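Local coordinates for protein BA42 (PDB 4OA3) that is of unknown function but binds calcium ions and consists of a stand-alone TPM domain, at residues F110-G113 / L114-I118; I101-Q104 / F105-N109; F8-A11 / E12-K15. All coordinates share one frame; numbering follows the deposited sequence.

All three contacts are local, each along a helix or at its end, and interaction 1 lies between the other two, touching both. Interaction 1, the first turns of helix 110-128, is the most buried. Interaction 2 ends helix 95-105 and leads into interaction 1, with Gln-104 packed on Gly-113 and Asp-116. Interaction 3, at the start of helix 11-24, lies mostly at the surface and meets interaction 1 where Leu-9 and Phe-110 touch, but not interaction 2. Apolar side chains fill the inward faces of interactions 1 and 2; backbone N-H groups and side-chain amides finish a helix C-terminus in interaction 2, and a hydroxyl and a carboxylate cap a helix N-terminus in interaction 3.

Interaction 1 of 3, residues F110-G113 / L114-I118; sequences FKQG and LVDGI
Phe-110 opens the helix, and its carbonyl O takes the N-H of Leu-114 at 3.2 Å. Its ring carries the apolar side of the contact: with CG swung anti to the backbone N (chi1 -172°), one face is turned to Leu-114, whose CD1 sits above it, displaced toward the rim, and approaches CE2 to 4.3 Å. Beyond the segment the ring also meets that of Phe-105 and packs on Leu-9 and Val-70, while Leu-114 reaches Ile-17 of helix 11-24 and Ile-68 of strand 65-71. Lys-111 comes next. Its O receives Val-115 N at 2.9 Å, and Val-115 CG2 rests 3.5 Å from that same Lys-111 O. At the end of its side chain, Lys-111 NZ donates to Gln-112 OE1 at 2.8 Å, tilted from the amide's carbonyl plane. This is a regular alpha helix with i to i+4 bonding, packed by its Phe-110, Leu-114 and Ile-118 face against the mixed sheet of the TPM domain.

Gln-112 shares its amide between two charged neighbours. While OE1 accepts from the lysine, NE2 gives a hydrogen to Asp-116 OD1, one turn on, at 2.9 Å and nearly straight (166°). The acceptor lies in the glutamine's amide plane, yet the donor comes from above the carboxylate plane, the two flat groups being turned 51° apart. A bend at chi2 turns the amide along the helix toward Asp-116. Lysine, amide and carboxylate thus form a chain that fixes which way round the amide sits. Gln-112 O also binds Asp-116 N at 2.8 Å. Gly-113 O accepts from Gly-117 N, and with no side chain on Gly-113 the Gln-104 side chain, from helix 95-105, packs directly on its CA.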
loop_
_atom_site.group_PDB
_atom_site.type_symbol
_atom_site.label_atom_id
_atom_site.label_comp_id
_atom_site.label_asym_id
_atom_site.label_seq_id
_atom_site.Cartn_x
_atom_site.Cartn_y
_atom_site.Cartn_z
ATOM N N PHE A 110 6.817 1.096 13.389
ATOM C CA PHE A 110 5.636 1.282 12.565
ATOM C C PHE A 110 5.906 2.056 11.271
ATOM O O PHE A 110 5.599 1.564 10.188
ATOM C CB PHE A 110 4.560 1.956 13.421
ATOM C CG PHE A 110 3.204 2.039 12.776
ATOM C CD1 PHE A 110 2.448 0.896 12.566
ATOM C CD2 PHE A 110 2.624 3.267 12.506
ATOM C CE1 PHE A 110 1.181 0.979 11.985
ATOM C CE2 PHE A 110 1.341 3.346 11.958
ATOM C CZ PHE A 110 0.651 2.204 11.662
ATOM N N LYS A 111 6.521 3.224 11.374
ATOM C CA LYS A 111 6.885 4.004 10.190
ATOM C C LYS A 111 7.774 3.190 9.262
ATOM O O LYS A 111 7.508 3.077 8.065
ATOM C CB LYS A 111 7.578 5.332 10.571
ATOM C CG LYS A 111 8.035 6.182 9.376
ATOM C CD LYS A 111 9.484 6.634 9.459
ATOM C CE LYS A 111 10.467 5.555 9.117
ATOM N NZ LYS A 111 11.864 6.040 9.263
ATOM N N GLN A 112 8.831 2.572 9.810
ATOM C CA GLN A 112 9.750 1.838 8.957
ATOM C C GLN A 112 9.113 0.650 8.248
ATOM O O GLN A 112 9.473 0.338 7.111
ATOM C CB GLN A 112 10.997 1.373 9.746
ATOM C CG GLN A 112 12.185 1.109 8.839
ATOM C CD GLN A 112 12.619 2.358 8.097
ATOM O OE1 GLN A 112 12.828 3.418 8.700
ATOM N NE2 GLN A 112 12.727 2.278 6.783
ATOM N N GLY A 113 8.176 -0.004 8.893
ATOM C CA GLY A 113 7.459 -1.092 8.248
ATOM C C GLY A 113 6.708 -0.613 7.025
ATOM O O GLY A 113 6.716 -1.250 5.974
ATOM N N LEU A 114 6.032 0.544 7.163
ATOM C CA LEU A 114 5.295 1.050 6.009
ATOM C C LEU A 114 6.246 1.499 4.923
ATOM O O LEU A 114 6.016 1.203 3.758
ATOM C CB LEU A 114 4.400 2.196 6.441
ATOM C CG LEU A 114 3.213 1.745 7.313
ATOM C CD1 LEU A 114 2.453 2.936 7.862
ATOM C CD2 LEU A 114 2.256 0.835 6.505
ATOM N N VAL A 115 7.322 2.202 5.264
ATOM C CA VAL A 115 8.274 2.641 4.239
ATOM C C VAL A 115 8.874 1.449 3.515
ATOM O O VAL A 115 8.964 1.437 2.284
ATOM C CB VAL A 115 9.379 3.496 4.877
ATOM C CG1 VAL A 115 10.573 3.687 3.924
ATOM C CG2 VAL A 115 8.813 4.852 5.309
ATOM N N ASP A 116 9.301 0.441 4.281
ATOM C CA ASP A 116 9.907 -0.753 3.679
ATOM C C ASP A 116 8.952 -1.550 2.821
ATOM O O ASP A 116 9.328 -2.044 1.747
ATOM C CB ASP A 116 10.491 -1.659 4.761
ATOM C CG ASP A 116 11.720 -1.102 5.448
ATOM O OD1 ASP A 116 12.231 -0.019 5.011
ATOM O OD2 ASP A 116 12.178 -1.727 6.412
ATOM N N GLY A 117 7.691 -1.639 3.248
ATOM C CA GLY A 117 6.679 -2.301 2.458
ATOM C C GLY A 117 6.398 -1.563 1.174
ATOM O O GLY A 117 6.245 -2.177 0.128
ATOM N N ILE A 118 6.311 -0.219 1.245
ATOM C CA ILE A 118 6.054 0.582 0.060
ATOM C C ILE A 118 7.192 0.382 -0.944
ATOM O O ILE A 118 6.947 0.211 -2.148
ATOM C CB ILE A 118 5.851 2.059 0.457
ATOM C CG1 ILE A 118 4.492 2.241 1.199
ATOM C CG2 ILE A 118 5.979 2.997 -0.775
ATOM C CD1 ILE A 118 4.398 3.472 2.009
#

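Interaction 2 of 3, residues I101-Q104 / F105-N109; sequences IQLQ and FKQGN
Gln-104 O is gripped by two backbone N-H groups, Asn-109 N at 3.0 Å and Gln-107 N at 3.1 Å. They arrive from opposite faces of the carbonyl plane, and the bond from Gln-107 is the more bent. The side chain of Gln-104 repeats the link to Asn-109: its OE1 accepts from Asn-109 ND2 at 3.0 Å, almost in line with the carbonyl, and the two amides lie nearly coplanar, 11° apart. With CG beside the backbone N and a bend at chi2 (-56°), the Gln-104 chain folds so that its amide reaches Asn-109. Gln-107, extended beyond CG, runs alongside Leu-103 and gives an NE2 hydrogen to Leu-103 O, 3.0 Å away; this donor stands above the carbonyl plane, while the acceptor lies in the plane of the Gln-107 amide.

On the inward side, Ile-101 CG2 sits over the centre of the Phe-105 ring, 3.5 Å from the centroid, in a CH-pi contact. Phe-77 of strand 76-81 also meets this ring, which is thus packed between helix and sheet. Gly-108, with its positive phi of 79°, then turns the chain away from the helix, and Gly-108 N closes a type I turn onto Phe-105 O. That bond and the one from Asn-109 N to Gln-104 O make a Schellman motif, the classic C-terminal ending of an alpha helix, here linking helix 95-105 to helix 110-128.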
loop_
_atom_site.group_PDB
_atom_site.type_symbol
_atom_site.label_atom_id
_atom_site.label_comp_id
_atom_site.label_asym_id
_atom_site.label_seq_id
_atom_site.Cartn_x
_atom_site.Cartn_y
_atom_site.Cartn_z
ATOM N N ILE A 101 7.068 -5.520 5.879
ATOM C CA ILE A 101 6.263 -4.777 6.853
ATOM C C ILE A 101 6.290 -5.457 8.228
ATOM O O ILE A 101 6.556 -4.817 9.235
ATOM C CB ILE A 101 4.801 -4.631 6.364
ATOM C CG1 ILE A 101 4.742 -3.875 5.016
ATOM C CG2 ILE A 101 3.925 -3.957 7.444
ATOM C CD1 ILE A 101 3.378 -3.914 4.333
ATOM N N GLN A 102 6.035 -6.763 8.241
ATOM C CA GLN A 102 5.966 -7.530 9.476
ATOM C C GLN A 102 7.285 -7.511 10.238
ATOM O O GLN A 102 7.291 -7.409 11.456
ATOM C CB GLN A 102 5.588 -8.977 9.173
ATOM C CG GLN A 102 5.266 -9.787 10.442
ATOM C CD GLN A 102 4.099 -9.171 11.171
ATOM O OE1 GLN A 102 3.056 -8.937 10.571
ATOM N NE2 GLN A 102 4.282 -8.744 12.413
ATOM N N LEU A 103 8.405 -7.584 9.529
ATOM C CA LEU A 103 9.709 -7.540 10.182
ATOM C C LEU A 103 9.835 -6.307 11.042
ATOM O O LEU A 103 10.366 -6.360 12.154
ATOM C CB LEU A 103 10.808 -7.565 9.129
ATOM C CG LEU A 103 12.244 -7.423 9.644
ATOM C CD1 LEU A 103 12.626 -8.588 10.591
ATOM C CD2 LEU A 103 13.215 -7.340 8.490
ATOM N N GLN A 104 9.368 -5.155 10.532
ATOM C CA GLN A 104 9.473 -3.934 11.295
ATOM C C GLN A 104 8.354 -3.809 12.312
ATOM O O GLN A 104 8.623 -3.355 13.415
ATOM C CB GLN A 104 9.458 -2.723 10.365
ATOM C CG GLN A 104 10.556 -2.710 9.319
ATOM C CD GLN A 104 11.909 -2.824 9.958
ATOM O OE1 GLN A 104 12.191 -2.191 10.986
ATOM N NE2 GLN A 104 12.750 -3.683 9.398
ATOM N N PHE A 105 7.133 -4.233 11.975
ATOM C CA PHE A 105 6.019 -4.133 12.929
ATOM C C PHE A 105 6.261 -4.972 14.170
ATOM O O PHE A 105 5.943 -4.504 15.254
ATOM C CB PHE A 105 4.679 -4.540 12.295
ATOM C CG PHE A 105 3.965 -3.550 11.411
ATOM C CD1 PHE A 105 4.570 -2.355 11.038
ATOM C CD2 PHE A 105 2.669 -3.794 10.981
ATOM C CE1 PHE A 105 3.884 -1.426 10.254
ATOM C CE2 PHE A 105 2.004 -2.880 10.167
ATOM C CZ PHE A 105 2.628 -1.711 9.791
ATOM N N LYS A 106 6.896 -6.148 14.035
ATOM C CA LYS A 106 7.167 -6.996 15.201
ATOM C C LYS A 106 8.212 -6.392 16.129
ATOM O O LYS A 106 8.262 -6.783 17.291
ATOM C CB LYS A 106 7.490 -8.437 14.797
ATOM C CG LYS A 106 8.924 -8.730 14.462
ATOM C CD LYS A 106 9.023 -9.950 13.560
ATOM C CE LYS A 106 10.329 -10.684 13.723
ATOM N NZ LYS A 106 10.481 -11.789 12.738
ATOM N N GLN A 107 9.010 -5.411 15.651
ATOM C CA GLN A 107 9.990 -4.686 16.444
ATOM C C GLN A 107 9.498 -3.309 16.949
ATOM O O GLN A 107 10.286 -2.563 17.523
ATOM C CB GLN A 107 11.247 -4.437 15.606
ATOM C CG GLN A 107 11.955 -5.687 15.146
ATOM C CD GLN A 107 13.152 -5.308 14.327
ATOM O OE1 GLN A 107 14.208 -4.951 14.858
ATOM N NE2 GLN A 107 13.038 -5.391 13.011
ATOM N N GLY A 108 8.246 -2.956 16.678
ATOM C CA GLY A 108 7.693 -1.665 17.073
ATOM C C GLY A 108 8.099 -0.512 16.175
ATOM O O GLY A 108 8.026 0.649 16.585
ATOM N N ASN A 109 8.526 -0.811 14.933
ATOM C CA ASN A 109 8.978 0.217 13.996
ATOM C C ASN A 109 7.886 0.417 12.968
ATOM O O ASN A 109 7.967 -0.057 11.846
ATOM C CB ASN A 109 10.271 -0.213 13.332
ATOM C CG ASN A 109 11.419 -0.421 14.271
ATOM O OD1 ASN A 109 11.483 0.189 15.344
ATOM N ND2 ASN A 109 12.360 -1.277 13.869
#

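Interaction 3 of 3, residues F8-A11 / E12-K15; sequences FLTA and EEEK
Helix 11-24 starts here, with Thr-10 as N-cap in an extended conformation and the first i to i+4 bonds running from Glu-14 N to Thr-10 O (2.8 Å) and from Lys-15 N to Ala-11 O (2.9 Å). Thr-10 and Glu-13 answer each other in a capping box. Thr-10 OG1, placed between its own backbone N and carbonyl carbon (chi1 66°), accepts from Glu-13 N at 3.1 Å. In return, Glu-13 OE1 takes the N-H of Thr-10 at 2.9 Å, nearly straight at 168° and on the anti side of the carboxylate. The Glu-13 chain, extended beyond CG, crosses obliquely over the threonine, with its CG 3.3 Å from Thr-10 OG1. Leu-9 closes the inner flank, its CD2 4.0 Å from Glu-13 CB, and continues inward to Leu-36 and Ile-143. Cutting Glu-13 back to an alanine would probably leave the Thr-10 N-H without its acceptor and the chain before the helix less firmly fixed.

Two waters extend the network. One donates to both Leu-9 O and Glu-14 OE1, 2.7 Å from the latter, while the other oxygen of Glu-14 forms a salt bridge to Lys-145. The second water meets Thr-10 OG1 and only weakly Glu-12 OE1. Lys-15 extends away to a salt bridge with Asp-19. Three successive glutamates near the helix start put negative charge beside the positive end of the helix dipole, which is likely to favour their ionised form and steady the first turn.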
loop_
_atom_site.group_PDB
_atom_site.type_symbol
_atom_site.label_atom_id
_atom_site.label_comp_id
_atom_site.label_asym_id
_atom_site.label_seq_id
_atom_site.Cartn_x
_atom_site.Cartn_y
_atom_site.Cartn_z
ATOM N N PHE A 8 -1.038 7.814 15.570
ATOM C CA PHE A 8 -0.359 6.609 15.053
ATOM C C PHE A 8 1.040 7.001 14.531
ATOM O O PHE A 8 2.030 6.303 14.777
ATOM C CB PHE A 8 -1.119 5.959 13.861
ATOM C CG PHE A 8 -2.606 5.654 13.952
ATOM C CD1 PHE A 8 -3.122 4.935 15.021
ATOM C CD2 PHE A 8 -3.462 5.960 12.896
ATOM C CE1 PHE A 8 -4.484 4.625 15.083
ATOM C CE2 PHE A 8 -4.820 5.628 12.952
ATOM C CZ PHE A 8 -5.320 4.961 14.042
ATOM N N LEU A 9 1.101 8.130 13.779
ATOM C CA LEU A 9 2.317 8.617 13.159
ATOM C C LEU A 9 2.535 10.061 13.478
ATOM O O LEU A 9 1.587 10.849 13.483
ATOM C CB LEU A 9 2.167 8.518 11.623
ATOM C CG LEU A 9 2.034 7.128 11.032
ATOM C CD1 LEU A 9 1.566 7.225 9.570
ATOM C CD2 LEU A 9 3.356 6.385 11.085
ATOM N N THR A 10 3.800 10.449 13.653
ATOM C CA THR A 10 4.102 11.875 13.773
ATOM C C THR A 10 4.062 12.485 12.365
ATOM O O THR A 10 4.092 11.751 11.362
ATOM C CB THR A 10 5.501 12.134 14.344
ATOM O OG1 THR A 10 6.470 11.675 13.416
ATOM C CG2 THR A 10 5.713 11.495 15.743
ATOM N N ALA A 11 4.076 13.819 12.284
ATOM C CA ALA A 11 4.097 14.491 10.983
ATOM C C ALA A 11 5.349 14.097 10.214
ATOM O O ALA A 11 5.285 13.876 9.005
ATOM C CB ALA A 11 4.077 16.002 11.171
ATOM N N GLU A 12 6.494 14.004 10.901
ATOM C CA GLU A 12 7.750 13.614 10.273
ATOM C C GLU A 12 7.652 12.171 9.708
ATOM O O GLU A 12 8.129 11.915 8.613
ATOM C CB GLU A 12 8.913 13.741 11.277
ATOM C CG GLU A 12 10.281 13.432 10.693
ATOM C CD GLU A 12 11.429 13.749 11.631
ATOM O OE1 GLU A 12 11.641 12.980 12.595
ATOM O OE2 GLU A 12 12.122 14.764 11.396
ATOM N N GLU A 13 7.028 11.260 10.440
ATOM C CA GLU A 13 6.855 9.873 9.990
ATOM C C GLU A 13 5.916 9.833 8.785
ATOM O O GLU A 13 6.187 9.156 7.792
ATOM C CB GLU A 13 6.299 9.023 11.124
ATOM C CG GLU A 13 7.348 8.705 12.186
ATOM C CD GLU A 13 6.797 7.981 13.400
ATOM O OE1 GLU A 13 5.624 8.214 13.770
ATOM O OE2 GLU A 13 7.556 7.182 13.996
ATOM N N GLU A 14 4.817 10.578 8.874
ATOM C CA GLU A 14 3.881 10.635 7.754
ATOM C C GLU A 14 4.545 11.154 6.503
ATOM O O GLU A 14 4.336 10.636 5.400
ATOM C CB GLU A 14 2.718 11.509 8.161
ATOM C CG GLU A 14 1.490 11.220 7.373
ATOM C CD GLU A 14 0.202 11.779 7.943
ATOM O OE1 GLU A 14 0.177 12.251 9.111
ATOM O OE2 GLU A 14 -0.793 11.761 7.191
ATOM N N LYS A 15 5.374 12.201 6.645
ATOM C CA LYS A 15 6.110 12.753 5.530
ATOM C C LYS A 15 7.022 11.693 4.892
ATOM O O LYS A 15 7.104 11.620 3.667
ATOM C CB LYS A 15 6.927 13.972 5.987
ATOM C CG LYS A 15 7.900 14.508 4.940
ATOM C CD LYS A 15 8.878 15.504 5.568
ATOM C CE LYS A 15 9.996 16.037 4.677
ATOM N NZ LYS A 15 10.184 15.311 3.390
HETATM O O HOH W 1 0.663 12.902 11.720
HETATM O O HOH W 2 9.068 11.522 14.394
#